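Local coordinates for tail spike protein (PDB 6EU4), which probably recognises and degrades the capsular polysaccharide of its Acinetobacter baumannii host as a trimeric phage tailspike, at residues A[210-215]-A[257-262]. Residues are numbered along the deposited sequence; the frame is centred on the assembly and turned at random.
Sequences GLYAPL and FGHTGT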
ATOM      1  N   GLY A 210     -22.950  -8.274  17.975  1.00 13.14           N
ATOM      2  CA  GLY A 210     -23.595  -8.337  16.691  1.00 14.37           C
ATOM      3  C   GLY A 210     -23.377  -9.654  15.963  1.00 14.34           C
ATOM      4  O   GLY A 210     -24.296 -10.465  15.794  1.00 15.05           O
ATOM      5  N   LEU A 211     -22.139  -9.877  15.542  1.00 12.40           N
ATOM      6  CA  LEU A 211     -21.727 -11.119  14.896  1.00 11.68           C
ATOM      7  C   LEU A 211     -20.656 -11.767  15.755  1.00 13.59           C
ATOM      8  O   LEU A 211     -19.552 -11.225  15.883  1.00 13.44           O
ATOM      9  CB  LEU A 211     -21.209 -10.845  13.487  1.00 13.76           C
ATOM     10  CG  LEU A 211     -20.581 -12.044  12.775  1.00 14.64           C
ATOM     11  CD1 LEU A 211     -21.596 -13.157  12.537  1.00 16.49           C
ATOM     12  CD2 LEU A 211     -19.907 -11.630  11.460  1.00 16.54           C
ATOM     13  N   TYR A 212     -20.978 -12.922  16.338  1.00 13.07           N
ATOM     14  CA  TYR A 212     -20.009 -13.726  17.070  1.00 13.01           C
ATOM     15  C   TYR A 212     -19.549 -14.822  16.115  1.00 12.86           C
ATOM     16  O   TYR A 212     -20.299 -15.754  15.808  1.00 14.49           O
ATOM     17  CB  TYR A 212     -20.585 -14.305  18.358  1.00 13.95           C
ATOM     18  CG  TYR A 212     -19.538 -15.050  19.155  1.00 15.20           C
ATOM     19  CD1 TYR A 212     -18.316 -14.461  19.439  1.00 17.05           C
ATOM     20  CD2 TYR A 212     -19.747 -16.352  19.585  1.00 14.76           C
ATOM     21  CE1 TYR A 212     -17.341 -15.130  20.145  1.00 18.74           C
ATOM     22  CE2 TYR A 212     -18.773 -17.035  20.298  1.00 17.52           C
ATOM     23  CZ  TYR A 212     -17.571 -16.418  20.573  1.00 20.19           C
ATOM     24  OH  TYR A 212     -16.587 -17.077  21.283  1.00 18.12           O
ATOM     25  N   ALA A 213     -18.326 -14.694  15.638  1.00 13.11           N
ATOM     26  CA  ALA A 213     -17.784 -15.568  14.597  1.00 15.04           C
ATOM     27  C   ALA A 213     -16.428 -16.068  15.064  1.00 12.41           C
ATOM     28  O   ALA A 213     -15.382 -15.671  14.533  1.00 13.87           O
ATOM     29  CB  ALA A 213     -17.687 -14.827  13.266  1.00 16.28           C
ATOM     30  N   PRO A 214     -16.410 -16.946  16.066  1.00 12.95           N
ATOM     31  CA  PRO A 214     -15.132 -17.248  16.727  1.00 15.09           C
ATOM     32  C   PRO A 214     -14.124 -17.902  15.793  1.00 14.47           C
ATOM     33  O   PRO A 214     -12.950 -17.509  15.790  1.00 14.21           O
ATOM     34  CB  PRO A 214     -15.535 -18.171  17.883  1.00 15.80           C
ATOM     35  CG  PRO A 214     -16.925 -18.671  17.542  1.00 13.45           C
ATOM     36  CD  PRO A 214     -17.558 -17.544  16.761  1.00 14.32           C
ATOM     37  N   LEU A 215     -14.551 -18.884  15.001  1.00 12.33           N
ATOM     38  CA  LEU A 215     -13.667 -19.689  14.150  1.00 12.40           C
ATOM     39  C   LEU A 215     -14.199 -19.591  12.720  1.00 12.91           C
ATOM     40  O   LEU A 215     -15.198 -20.238  12.387  1.00 13.13           O
ATOM     41  CB  LEU A 215     -13.620 -21.148  14.628  1.00 12.98           C
ATOM     42  CG  LEU A 215     -13.363 -21.391  16.123  1.00 15.12           C
ATOM     43  CD1 LEU A 215     -13.455 -22.877  16.458  1.00 16.09           C
ATOM     44  CD2 LEU A 215     -12.009 -20.840  16.545  1.00 15.50           C
ATOM     45  N   PHE A 257     -10.673  -9.140  17.042  1.00 10.80           N
ATOM     46  CA  PHE A 257     -10.082 -10.316  16.416  1.00 11.61           C
ATOM     47  C   PHE A 257      -9.009 -10.875  17.345  1.00 12.62           C
ATOM     48  O   PHE A 257      -8.293 -10.126  18.018  1.00 12.65           O
ATOM     49  CB  PHE A 257      -9.502  -9.979  15.041  1.00 12.52           C
ATOM     50  CG  PHE A 257     -10.548  -9.778  13.978  1.00 10.46           C
ATOM     51  CD1 PHE A 257     -11.152  -8.550  13.814  1.00 12.33           C
ATOM     52  CD2 PHE A 257     -10.912 -10.826  13.142  1.00 13.66           C
ATOM     53  CE1 PHE A 257     -12.136  -8.361  12.849  1.00 13.19           C
ATOM     54  CE2 PHE A 257     -11.875 -10.646  12.161  1.00 14.02           C
ATOM     55  CZ  PHE A 257     -12.496  -9.409  12.019  1.00 14.14           C
ATOM     56  N   GLY A 258      -8.928 -12.194  17.409  1.00 11.41           N
ATOM     57  CA  GLY A 258      -8.024 -12.831  18.355  1.00 12.04           C
ATOM     58  C   GLY A 258      -8.525 -12.763  19.783  1.00 11.96           C
ATOM     59  O   GLY A 258      -7.718 -12.802  20.722  1.00 13.13           O
ATOM     60  N   HIS A 259      -9.844 -12.675  19.969  1.00 12.44           N
ATOM     61  CA  HIS A 259     -10.472 -12.730  21.287  1.00 13.14           C
ATOM     62  C   HIS A 259      -9.852 -13.843  22.119  1.00 15.52           C
ATOM     63  O   HIS A 259      -9.799 -14.999  21.687  1.00 14.55           O
ATOM     64  CB  HIS A 259     -11.987 -12.951  21.099  1.00 13.21           C
ATOM     65  CG  HIS A 259     -12.742 -13.330  22.338  1.00 13.85           C
ATOM     66  ND1 HIS A 259     -12.760 -12.555  23.478  1.00 15.26           N
ATOM     67  CD2 HIS A 259     -13.591 -14.357  22.569  1.00 14.92           C
ATOM     68  CE1 HIS A 259     -13.564 -13.112  24.372  1.00 16.22           C
ATOM     69  NE2 HIS A 259     -14.076 -14.213  23.849  1.00 16.59           N
ATOM     70  N   THR A 260      -9.381 -13.486  23.316  1.00 14.79           N
ATOM     71  CA  THR A 260      -8.649 -14.414  24.184  1.00 15.39           C
ATOM     72  C   THR A 260      -9.546 -15.173  25.157  1.00 15.08           C
ATOM     73  O   THR A 260      -9.041 -15.993  25.943  1.00 16.96           O
ATOM     74  CB  THR A 260      -7.625 -13.659  25.021  1.00 16.77           C
ATOM     75  OG1 THR A 260      -8.323 -12.660  25.784  1.00 15.60           O
ATOM     76  CG2 THR A 260      -6.557 -13.006  24.146  1.00 17.68           C
ATOM     77  N   GLY A 261     -10.840 -14.899  25.158  1.00 14.59           N
ATOM     78  CA  GLY A 261     -11.728 -15.418  26.174  1.00 17.90           C
ATOM     79  C   GLY A 261     -12.327 -16.799  25.957  1.00 19.39           C
ATOM     80  O   GLY A 261     -13.336 -17.122  26.600  1.00 19.09           O
ATOM     81  N   THR A 262     -11.727 -17.632  25.098  1.00 14.45           N
ATOM     82  CA  THR A 262     -12.147 -19.024  24.924  1.00 15.19           C
ATOM     83  C   THR A 262     -10.938 -19.941  25.112  1.00 17.07           C
ATOM     84  O   THR A 262      -9.793 -19.493  25.262  1.00 18.44           O
ATOM     85  CB  THR A 262     -12.789 -19.288  23.543  1.00 16.25           C
ATOM     86  OG1 THR A 262     -11.765 -19.467  22.541  1.00 16.60           O
ATOM     87  CG2 THR A 262     -13.728 -18.155  23.138  1.00 17.90           C
TER
HETATM   88  O   HOH W   1     -16.547 -15.714  24.388  1.00 27.16           O
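Tyr212 meets the segment 257-262 through its hydroxyl alone. Its OH lies 3.6 Å from Thr262 CG2, a van der Waals contact of oxygen with methyl, the two side chains approaching from opposite directions. The same oxygen stands near the plane of the His259 imidazole, at its edge, 4.2 Å from His259 CD2. No direct hydrogen bond crosses between the segments; a water joins them instead, 2.9 Å from His259 NE2 but only weakly bonded, at 3.4 Å, to Tyr212 OH. The 80 Å² buried in total fits so slight a touch. With CG anti to the backbone N (chi1 -176°), the phenol extends until its hydroxyl comes near the other segment, and one ring face is covered by Pro214 CD, 3.7 Å above the ring centre. Strand 211-212 pairs in parallel with 175-179 on one side and 233-234 on the other, and 233-234 pairs in turn with 253-257, the succession of rungs expected of the right-handed parallel beta-helix of phage tailspikes. The contact therefore spans two coils, from strand 211-212 to the loop that follows the strand two rungs on. Lys234, on the intervening rung, touches both Tyr212 and His259. On the loop side, Gly261 N sits 3.3 Å above the centre of the His259 ring, so the chain folds back over that imidazole. Thr262 turns its methyl to the tyrosine, while its OG1 is hydrogen-bonded to Trp264 N. Further back, Gly258 O accepts a hydrogen bond from Asn289 ND2, tying the start of the loop to strand 284-304.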